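Local coordinates for protein arabinan endo-1,5-alpha-l-arabinosidase A (Cellvibrio cellulosa, PDB 1GYH) that hydrolyses alpha-1,5-linked arabinan of the plant cell wall, releasing almost exclusively arabinotriose, with a five-bladed beta-propeller fold of glycoside hydrolase family 43, at residues Phe22-Gly27 and His63-Asp68; His137-Met142 and Leu153-Asp158; Lys290-His295 and Lys307-Tyr312. All coordinates share one frame; numbering follows the deposited sequence.

Interaction 1 of 3, residues Phe22-Gly27 and His63-Asp68; sequences FSTGPG and HLWAPD
The imidazole of His63 takes the ring of Pro26 over one of its faces: CG of Pro26 stands 4.0 Å from the centroid of the His63 ring, a CH-pi contact displaced toward the rim on the CE1 side. Pro26 and His63 form a non-hydrogen-bonded antiparallel pair, and their side chains lie alongside each other and point the same way, while Gly25 CA approaches the same imidazole obliquely. The indole of Trp65 is touched only lightly, CG2 of Thr24 coming obliquely to CD1, and its ring meets Phe85 elsewhere.

The short strand 25-26 is the edge strand of the sheet and pairs with strand 63-72. Gly25 N donates to Leu64 O at 3.0 Å, and Leu64 N returns a bond to Gly25 O at 3.1 Å. Upstream the ladder passes from backbone to side chain. Ala66 N donates to Thr24 OG1 over 2.8 Å in an almost straight bond (175°). The hydroxyl lies beside its own backbone N (chi1 -71°), which turns CG2 toward Leu64 O and Trp65 CA. Van der Waals contacts finish the seam: Pro67 CG meets Phe22 CB at 3.9 Å, an apolar pair, and CD1 of Leu64 packs on the backbone of Gly27.

Thr24 OG1 is also hydrogen-bonded to Asp9 OD2, Asp9 being the probable proton acceptor, and His63 probably belongs to the substrate site with Asp61 and Gly62. The contact thus joins the first two blades of the propeller beside the active site. Hydrogen-bonded to both the N-H of Ala66 and Asp9 OD2, the threonine hydroxyl is a second-shell group that would help to position Asp9.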
loop_
_atom_site.group_PDB
_atom_site.type_symbol
_atom_site.label_atom_id
_atom_site.label_comp_id
_atom_site.label_asym_id
_atom_site.label_seq_id
_atom_site.Cartn_x
_atom_site.Cartn_y
_atom_site.Cartn_z
ATOM N N PHE A 22 -5.209 -8.445 -3.722
ATOM C CA PHE A 22 -3.774 -8.655 -3.921
ATOM C C PHE A 22 -3.076 -8.478 -2.586
ATOM O O PHE A 22 -3.291 -7.500 -1.870
ATOM C CB PHE A 22 -3.173 -7.682 -4.943
ATOM C CG PHE A 22 -3.851 -7.679 -6.272
ATOM C CD1 PHE A 22 -5.137 -7.123 -6.428
ATOM C CD2 PHE A 22 -3.236 -8.247 -7.385
ATOM C CE1 PHE A 22 -5.751 -7.107 -7.675
ATOM C CE2 PHE A 22 -3.885 -8.276 -8.640
ATOM C CZ PHE A 22 -5.146 -7.699 -8.781
ATOM N N SER A 23 -2.167 -9.413 -2.274
ATOM C CA SER A 23 -1.449 -9.421 -1.006
ATOM C C SER A 23 0.060 -9.650 -1.226
ATOM O O SER A 23 0.489 -10.321 -2.189
ATOM C CB SER A 23 -2.015 -10.533 -0.106
ATOM O OG SER A 23 -1.267 -10.698 1.112
ATOM N N THR A 24 0.849 -9.077 -0.329
ATOM C CA THR A 24 2.225 -9.540 -0.106
ATOM C C THR A 24 2.256 -11.067 -0.046
ATOM O O THR A 24 1.390 -11.695 0.551
ATOM C CB THR A 24 2.743 -8.935 1.209
ATOM O OG1 THR A 24 2.967 -7.522 1.020
ATOM C CG2 THR A 24 4.137 -9.550 1.631
ATOM N N GLY A 25 3.239 -11.669 -0.700
ATOM C CA GLY A 25 3.374 -13.120 -0.730
ATOM C C GLY A 25 4.149 -13.604 -1.963
ATOM O O GLY A 25 4.550 -12.796 -2.808
ATOM N N PRO A 26 4.352 -14.906 -2.097
ATOM C CA PRO A 26 5.144 -15.450 -3.223
ATOM C C PRO A 26 4.600 -15.023 -4.586
ATOM O O PRO A 26 3.474 -15.380 -4.898
ATOM C CB PRO A 26 5.024 -16.962 -3.024
ATOM C CG PRO A 26 4.811 -17.097 -1.549
ATOM C CD PRO A 26 3.867 -15.976 -1.211
ATOM N N GLY A 27 5.343 -14.228 -5.352
ATOM C CA GLY A 27 4.883 -13.817 -6.685
ATOM C C GLY A 27 3.703 -12.805 -6.704
ATOM O O GLY A 27 3.242 -12.468 -7.775
ATOM N N HIS A 63 9.244 -13.844 -1.980
ATOM C CA HIS A 63 8.114 -13.043 -1.484
ATOM C C HIS A 63 8.194 -11.600 -1.974
ATOM O O HIS A 63 9.115 -10.854 -1.627
ATOM C CB HIS A 63 8.033 -13.046 0.052
ATOM C CG HIS A 63 7.712 -14.389 0.615
ATOM N ND1 HIS A 63 6.493 -14.699 1.193
ATOM C CD2 HIS A 63 8.445 -15.525 0.642
ATOM C CE1 HIS A 63 6.500 -15.967 1.558
ATOM N NE2 HIS A 63 7.662 -16.496 1.218
ATOM N N LEU A 64 7.220 -11.214 -2.800
ATOM C CA LEU A 64 7.083 -9.827 -3.238
ATOM C C LEU A 64 6.195 -9.070 -2.266
ATOM O O LEU A 64 5.281 -9.657 -1.679
ATOM C CB LEU A 64 6.522 -9.775 -4.663
ATOM C CG LEU A 64 7.380 -10.448 -5.743
ATOM C CD1 LEU A 64 6.628 -10.537 -7.101
ATOM C CD2 LEU A 64 8.685 -9.662 -5.906
ATOM N N TRP A 65 6.475 -7.775 -2.072
ATOM C CA TRP A 65 5.814 -7.010 -1.011
ATOM C C TRP A 65 4.954 -5.856 -1.558
ATOM O O TRP A 65 5.318 -5.223 -2.555
ATOM C CB TRP A 65 6.791 -6.338 -0.068
ATOM C CG TRP A 65 7.877 -7.179 0.667
ATOM C CD1 TRP A 65 8.055 -8.519 0.684
ATOM C CD2 TRP A 65 8.913 -6.619 1.467
ATOM N NE1 TRP A 65 9.156 -8.834 1.450
ATOM C CE2 TRP A 65 9.691 -7.668 1.953
ATOM C CE3 TRP A 65 9.252 -5.314 1.821
ATOM C CZ2 TRP A 65 10.810 -7.459 2.787
ATOM C CZ3 TRP A 65 10.379 -5.094 2.679
ATOM C CH2 TRP A 65 11.136 -6.171 3.132
ATOM N N ALA A 66 3.864 -5.590 -0.836
ATOM C CA ALA A 66 3.115 -4.302 -0.877
ATOM C C ALA A 66 2.656 -3.893 -2.281
ATOM O O ALA A 66 3.026 -2.852 -2.821
ATOM C CB ALA A 66 3.963 -3.198 -0.187
ATOM N N PRO A 67 1.803 -4.710 -2.880
ATOM C CA PRO A 67 1.369 -4.444 -4.231
ATOM C C PRO A 67 0.436 -3.186 -4.281
ATOM O O PRO A 67 -0.168 -2.789 -3.258
ATOM C CB PRO A 67 0.575 -5.703 -4.590
ATOM C CG PRO A 67 0.063 -6.239 -3.298
ATOM C CD PRO A 67 1.145 -5.897 -2.300
ATOM N N ASP A 68 0.389 -2.550 -5.440
ATOM C CA ASP A 68 -0.730 -1.647 -5.765
ATOM C C ASP A 68 -1.343 -2.041 -7.088
ATOM O O ASP A 68 -0.609 -2.381 -8.067
ATOM C CB ASP A 68 -0.310 -0.152 -5.775
ATOM C CG ASP A 68 -1.519 0.789 -5.592
ATOM O OD1 ASP A 68 -2.381 0.527 -4.725
ATOM O OD2 ASP A 68 -1.678 1.820 -6.246
#

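Interaction 2 of 3, residues His137-Met142 and Leu153-Asp158; sequences HGQVWM and LFKLND
A beta hairpin within one blade of the propeller, made by strands 140-144 and 151-155, brings Trp141 opposite Lys155 and Met142 opposite Phe154. Met142 and Phe154 are a hydrogen-bonded antiparallel pair, with Met142 N to Phe154 O at 3.0 Å and Phe154 N to Met142 O at 2.9 Å. A third bond, Leu156 N to Val140 O, continues the ladder, and a water bridges Val140 N and Leu156 O just beyond it.

On one face of the sheet Lys155 runs across the indole of Trp141. Its CB sits over the six-membered ring, 4.0 Å from the centroid, in a CH-pi contact. With CG anti to the backbone N (chi1 -167°), the aliphatic chain carries on past CZ2 and CH2 and bends at chi3, bringing NZ to Gln139 OE1 at 2.8 Å, from above the amide carbonyl plane. CD2 of Leu153 meets the indole obliquely at CE3, the two side chains crossing at about a right angle.

The other face is apolar. Met142 and Phe154 lie side by side: CB of Met142 is over the phenyl face, and SD approaches CZ at 3.8 Å in an oblique Met-aromatic contact. CD1 of Leu156 fills in beside Met142 CB at 4.1 Å and near Val140 CG1. Val115 of strand 110-118 touches Met142, Phe154 and Leu156, so this face packs against the preceding blade, while Trp141 on the opposite face touches Val230 and Thr231.

Asp135 ties the polar ends together, accepting from both Trp141 NE1 and Gln139 NE2. Its charge would polarise the Gln139 amide and probably strengthen OE1 as an acceptor for the ammonium group, whose ion pair with Glu168 is long and weak.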
loop_
_atom_site.group_PDB
_atom_site.type_symbol
_atom_site.label_atom_id
_atom_site.label_comp_id
_atom_site.label_asym_id
_atom_site.label_seq_id
_atom_site.Cartn_x
_atom_site.Cartn_y
_atom_site.Cartn_z
ATOM N N HIS A 137 -5.284 17.265 -13.773
ATOM C CA HIS A 137 -4.571 17.871 -14.892
ATOM C C HIS A 137 -3.973 16.813 -15.819
ATOM O O HIS A 137 -2.986 17.087 -16.492
ATOM C CB HIS A 137 -3.435 18.780 -14.380
ATOM C CG HIS A 137 -3.874 19.766 -13.343
ATOM N ND1 HIS A 137 -4.728 20.809 -13.640
ATOM C CD2 HIS A 137 -3.640 19.838 -12.005
ATOM C CE1 HIS A 137 -4.983 21.495 -12.537
ATOM N NE2 HIS A 137 -4.329 20.935 -11.531
ATOM N N GLY A 138 -4.556 15.622 -15.859
ATOM C CA GLY A 138 -4.101 14.593 -16.787
ATOM C C GLY A 138 -2.791 13.875 -16.378
ATOM O O GLY A 138 -2.161 13.188 -17.224
ATOM N N GLN A 139 -2.356 14.039 -15.133
ATOM C CA GLN A 139 -1.047 13.499 -14.706
ATOM C C GLN A 139 -1.258 12.343 -13.729
ATOM O O GLN A 139 -2.257 12.319 -12.994
ATOM C CB GLN A 139 -0.172 14.598 -14.082
ATOM C CG GLN A 139 0.094 15.775 -15.019
ATOM C CD GLN A 139 0.911 16.934 -14.381
ATOM O OE1 GLN A 139 1.919 17.360 -14.955
ATOM N NE2 GLN A 139 0.444 17.469 -13.245
ATOM N N VAL A 140 -0.322 11.379 -13.733
ATOM C CA VAL A 140 -0.368 10.236 -12.825
ATOM C C VAL A 140 0.926 10.200 -12.016
ATOM O O VAL A 140 2.008 10.443 -12.557
ATOM C CB VAL A 140 -0.597 8.923 -13.587
ATOM C CG1 VAL A 140 -0.735 7.782 -12.616
ATOM C CG2 VAL A 140 -1.866 9.009 -14.422
ATOM N N TRP A 141 0.779 9.955 -10.724
ATOM C CA TRP A 141 1.870 10.023 -9.743
ATOM C C TRP A 141 2.021 8.706 -8.968
ATOM O O TRP A 141 1.051 7.986 -8.740
ATOM C CB TRP A 141 1.614 11.174 -8.750
ATOM C CG TRP A 141 1.400 12.574 -9.361
ATOM C CD1 TRP A 141 0.236 13.075 -9.920
ATOM C CD2 TRP A 141 2.360 13.634 -9.445
ATOM N NE1 TRP A 141 0.437 14.358 -10.359
ATOM C CE2 TRP A 141 1.725 14.734 -10.061
ATOM C CE3 TRP A 141 3.705 13.770 -9.049
ATOM C CZ2 TRP A 141 2.387 15.938 -10.306
ATOM C CZ3 TRP A 141 4.353 14.946 -9.286
ATOM C CH2 TRP A 141 3.699 16.034 -9.913
ATOM N N MET A 142 3.253 8.406 -8.539
ATOM C CA MET A 142 3.489 7.350 -7.549
ATOM C C MET A 142 3.955 7.941 -6.242
ATOM O O MET A 142 4.892 8.769 -6.216
ATOM C CB MET A 142 4.548 6.343 -8.085
ATOM C CG MET A 142 4.889 5.244 -7.064
ATOM S SD MET A 142 6.167 4.050 -7.599
ATOM C CE MET A 142 5.281 3.179 -8.903
ATOM N N LEU A 153 6.758 11.372 -3.532
ATOM C CA LEU A 153 5.824 11.397 -4.641
ATOM C C LEU A 153 6.542 11.824 -5.887
ATOM O O LEU A 153 7.229 12.828 -5.869
ATOM C CB LEU A 153 4.693 12.418 -4.342
ATOM C CG LEU A 153 3.558 12.485 -5.349
ATOM C CD1 LEU A 153 2.551 11.356 -5.099
ATOM C CD2 LEU A 153 2.850 13.904 -5.379
ATOM N N PHE A 154 6.401 11.109 -6.995
ATOM C CA PHE A 154 7.021 11.549 -8.231
ATOM C C PHE A 154 6.121 11.328 -9.408
ATOM O O PHE A 154 5.261 10.460 -9.383
ATOM C CB PHE A 154 8.431 10.914 -8.510
ATOM C CG PHE A 154 8.400 9.439 -8.805
ATOM C CD1 PHE A 154 8.453 8.519 -7.765
ATOM C CD2 PHE A 154 8.340 8.964 -10.107
ATOM C CE1 PHE A 154 8.381 7.174 -7.998
ATOM C CE2 PHE A 154 8.298 7.566 -10.354
ATOM C CZ PHE A 154 8.318 6.686 -9.286
ATOM N N LYS A 155 6.341 12.125 -10.442
ATOM C CA LYS A 155 5.522 12.029 -11.653
ATOM C C LYS A 155 5.908 10.854 -12.582
ATOM O O LYS A 155 7.105 10.631 -12.893
ATOM C CB LYS A 155 5.540 13.355 -12.393
ATOM C CG LYS A 155 4.464 13.464 -13.497
ATOM C CD LYS A 155 4.187 14.967 -13.818
ATOM C CE LYS A 155 4.976 15.495 -14.919
ATOM N NZ LYS A 155 4.688 17.023 -15.125
ATOM N N LEU A 156 4.904 10.078 -13.002
ATOM C CA LEU A 156 5.135 8.907 -13.888
ATOM C C LEU A 156 5.080 9.313 -15.348
ATOM O O LEU A 156 4.429 10.313 -15.692
ATOM C CB LEU A 156 4.105 7.803 -13.633
ATOM C CG LEU A 156 4.338 7.041 -12.321
ATOM C CD1 LEU A 156 3.101 6.287 -11.900
ATOM C CD2 LEU A 156 5.558 6.087 -12.455
ATOM N N ASN A 157 5.801 8.571 -16.198
ATOM C CA ASN A 157 5.819 8.812 -17.622
ATOM C C ASN A 157 4.507 8.370 -18.236
ATOM O O ASN A 157 3.630 7.883 -17.528
ATOM C CB ASN A 157 7.041 8.151 -18.346
ATOM C CG ASN A 157 6.985 6.627 -18.375
ATOM O OD1 ASN A 157 6.128 6.025 -17.756
ATOM N ND2 ASN A 157 7.928 6.008 -19.075
ATOM N N ASP A 158 4.380 8.583 -19.545
ATOM C CA ASP A 158 3.144 8.324 -20.287
ATOM C C ASP A 158 2.681 6.871 -20.254
ATOM O O ASP A 158 1.455 6.642 -20.250
ATOM C CB ASP A 158 3.258 8.794 -21.742
ATOM C CG ASP A 158 3.124 10.317 -21.901
ATOM O OD1 ASP A 158 2.937 11.069 -20.911
ATOM O OD2 ASP A 158 3.185 10.843 -23.021
HETATM O O HOH W 1 1.859 11.721 -15.545
#

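Interaction 3 of 3, residues Lys290-His295 and Lys307-Tyr312; sequences KILNLH and KELDSY
The short helix 308-311 packs against strand 286-296, the two backbones coming to 6.0 Å between the CA atoms of Leu292 and Glu308 and 6.2 Å between those of Lys290 and Tyr312. The strand belongs to the blade of the beta-propeller that includes strands 257-268 and 271-280, and the helix lies shortly before strand 315-316, which joins the sheet that holds strands 11-15, 18-23, 29-33 and 38-44.

Glu308 reaches across with an extended chain and meets Asn293 twice. Its OE1 accepts from Asn293 N at 2.8 Å through the syn lone pair, while OE2 takes Asn293 ND2 from above the carboxylate plane. The amide and carboxylate planes stand 80° apart, and a water links OE1, weakly, with Asn293 O.

Tyr312, just past the helix, turns its ring toward Ile291. CG is anti to the backbone N (chi1 174°), and one ring face rests over Ile291 N and CB, the latter 4.1 Å from the centroid. CG1 and CD1 of Ile291 continue toward CZ and OH, and the hydroxyl is hydrogen-bonded to Arg36 O, a link to the first blade. Leu309 enters the interior, where it touches Trp257, Leu260 and Ile251; its CD2 comes to 4.1 Å from CG of Lys290.

Lys290, bent at chi2 (-62°), threads its chain to the C-terminal end of the helix, where its positive charge probably suits the carbonyl oxygens gathered there. Gln4 OE1 is a further partner. Lys290 NZ donates to Leu309 O and to Tyr312 O, each at 2.8 Å and each nearly head-on to its carbonyl.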
loop_
_atom_site.group_PDB
_atom_site.type_symbol
_atom_site.label_atom_id
_atom_site.label_comp_id
_atom_site.label_asym_id
_atom_site.label_seq_id
_atom_site.Cartn_x
_atom_site.Cartn_y
_atom_site.Cartn_z
ATOM N N LYS A 290 -9.321 -6.926 6.650
ATOM C CA LYS A 290 -10.450 -6.174 7.218
ATOM C C LYS A 290 -10.864 -5.060 6.222
ATOM O O LYS A 290 -10.016 -4.357 5.683
ATOM C CB LYS A 290 -10.149 -5.618 8.610
ATOM C CG LYS A 290 -9.965 -6.602 9.693
ATOM C CD LYS A 290 -11.180 -7.492 10.020
ATOM C CE LYS A 290 -10.789 -8.696 10.859
ATOM N NZ LYS A 290 -11.928 -9.565 11.306
ATOM N N ILE A 291 -12.165 -4.984 5.932
ATOM C CA ILE A 291 -12.769 -3.900 5.138
ATOM C C ILE A 291 -13.777 -3.182 6.060
ATOM O O ILE A 291 -14.641 -3.829 6.672
ATOM C CB ILE A 291 -13.506 -4.461 3.904
ATOM C CG1 ILE A 291 -12.555 -5.295 3.049
ATOM C CG2 ILE A 291 -14.149 -3.302 3.096
ATOM C CD1 ILE A 291 -13.141 -5.885 1.829
ATOM N N LEU A 292 -13.598 -1.873 6.222
ATOM C CA LEU A 292 -14.405 -1.039 7.111
ATOM C C LEU A 292 -15.087 0.058 6.307
ATOM O O LEU A 292 -14.531 0.538 5.303
ATOM C CB LEU A 292 -13.559 -0.353 8.185
ATOM C CG LEU A 292 -12.840 -1.264 9.218
ATOM C CD1 LEU A 292 -11.610 -1.713 8.620
ATOM C CD2 LEU A 292 -12.496 -0.484 10.510
ATOM N N ASN A 293 -16.286 0.450 6.743
ATOM C CA ASN A 293 -16.978 1.597 6.116
ATOM C C ASN A 293 -16.304 2.890 6.537
ATOM O O ASN A 293 -16.049 3.130 7.710
ATOM C CB ASN A 293 -18.487 1.587 6.464
ATOM C CG ASN A 293 -19.187 0.324 5.974
ATOM O OD1 ASN A 293 -19.329 0.110 4.758
ATOM N ND2 ASN A 293 -19.598 -0.556 6.925
ATOM N N LEU A 294 -15.972 3.715 5.556
ATOM C CA LEU A 294 -15.259 4.949 5.763
ATOM C C LEU A 294 -16.276 6.106 5.759
ATOM O O LEU A 294 -16.906 6.387 4.713
ATOM C CB LEU A 294 -14.210 5.127 4.655
ATOM C CG LEU A 294 -13.123 6.209 4.760
ATOM C CD1 LEU A 294 -12.371 6.173 6.070
ATOM C CD2 LEU A 294 -12.145 6.009 3.558
ATOM N N HIS A 295 -16.395 6.772 6.903
ATOM C CA HIS A 295 -17.284 7.961 7.084
ATOM C C HIS A 295 -16.475 9.273 7.133
ATOM O O HIS A 295 -15.246 9.244 7.160
ATOM C CB HIS A 295 -18.133 7.830 8.370
ATOM C CG HIS A 295 -18.881 6.543 8.444
ATOM N ND1 HIS A 295 -18.386 5.434 9.103
ATOM C CD2 HIS A 295 -20.034 6.151 7.856
ATOM C CE1 HIS A 295 -19.226 4.428 8.945
ATOM N NE2 HIS A 295 -20.229 4.832 8.185
ATOM N N LYS A 307 -15.381 -1.249 15.860
ATOM C CA LYS A 307 -16.156 -2.484 16.009
ATOM C C LYS A 307 -16.189 -3.333 14.762
ATOM O O LYS A 307 -16.326 -4.548 14.870
ATOM C CB LYS A 307 -17.595 -2.179 16.491
ATOM C CG LYS A 307 -17.614 -1.659 17.929
ATOM C CD LYS A 307 -18.872 -0.843 18.285
ATOM C CE LYS A 307 -20.138 -1.610 18.140
ATOM N NZ LYS A 307 -21.297 -0.846 18.759
ATOM N N GLU A 308 -16.049 -2.707 13.583
ATOM C CA GLU A 308 -16.007 -3.471 12.334
ATOM C C GLU A 308 -14.747 -4.361 12.170
ATOM O O GLU A 308 -14.733 -5.268 11.354
ATOM C CB GLU A 308 -16.188 -2.548 11.128
ATOM C CG GLU A 308 -17.615 -1.974 11.112
ATOM C CD GLU A 308 -17.912 -1.057 9.929
ATOM O OE1 GLU A 308 -17.013 -0.767 9.140
ATOM O OE2 GLU A 308 -19.072 -0.621 9.818
ATOM N N LEU A 309 -13.702 -4.104 12.961
ATOM C CA LEU A 309 -12.609 -5.100 13.066
ATOM C C LEU A 309 -13.140 -6.462 13.483
ATOM O O LEU A 309 -12.593 -7.484 13.042
ATOM C CB LEU A 309 -11.490 -4.658 14.016
ATOM C CG LEU A 309 -10.756 -3.393 13.650
ATOM C CD1 LEU A 309 -9.865 -2.939 14.795
ATOM C CD2 LEU A 309 -9.952 -3.499 12.364
ATOM N N ASP A 310 -14.191 -6.504 14.313
ATOM C CA ASP A 310 -14.819 -7.776 14.701
ATOM C C ASP A 310 -15.927 -8.260 13.756
ATOM O O ASP A 310 -16.043 -9.446 13.518
ATOM C CB ASP A 310 -15.376 -7.698 16.106
ATOM C CG ASP A 310 -14.343 -7.269 17.108
ATOM O OD1 ASP A 310 -13.351 -8.033 17.278
ATOM O OD2 ASP A 310 -14.444 -6.197 17.763
ATOM N N SER A 311 -16.748 -7.352 13.234
ATOM C CA SER A 311 -17.935 -7.759 12.470
ATOM C C SER A 311 -17.682 -7.995 10.995
ATOM O O SER A 311 -18.513 -8.657 10.336
ATOM C CB SER A 311 -19.077 -6.746 12.649
ATOM O OG SER A 311 -18.704 -5.446 12.236
ATOM N N TYR A 312 -16.573 -7.485 10.461
ATOM C CA TYR A 312 -16.146 -7.877 9.102
ATOM C C TYR A 312 -15.342 -9.184 9.230
ATOM O O TYR A 312 -14.264 -9.216 9.854
ATOM C CB TYR A 312 -15.347 -6.850 8.342
ATOM C CG TYR A 312 -14.857 -7.411 7.037
ATOM C CD1 TYR A 312 -15.647 -7.337 5.889
ATOM C CD2 TYR A 312 -13.634 -8.104 6.952
ATOM C CE1 TYR A 312 -15.224 -7.886 4.687
ATOM C CE2 TYR A 312 -13.214 -8.661 5.745
ATOM C CZ TYR A 312 -14.009 -8.560 4.622
ATOM O OH TYR A 312 -13.617 -9.133 3.428
HETATM O O HOH W 2 -13.566 -10.982 13.615
HETATM O O HOH W 3 -16.549 2.039 9.999
#

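Followed from the N terminus, the three contacts close in series, none nesting in or crossing another. Interaction 1 closes a loop of 35 residues and ties the first sheet to the edge of the second, nearer the centre of the chain than the other two. Interaction 2 closes a local hairpin, with 10 residues between its segments, inside the next sheet along the chain. Interaction 3 spans 11 residues and brings the C-terminal helix back onto the last full blade, shortly before strand 315-316 joins the edge of the first sheet, bringing the C-terminal end of the chain to its N-terminal blade. Interactions 2 and 3 lie on opposite sides of the chain's centre, about 32 Å apart between centres.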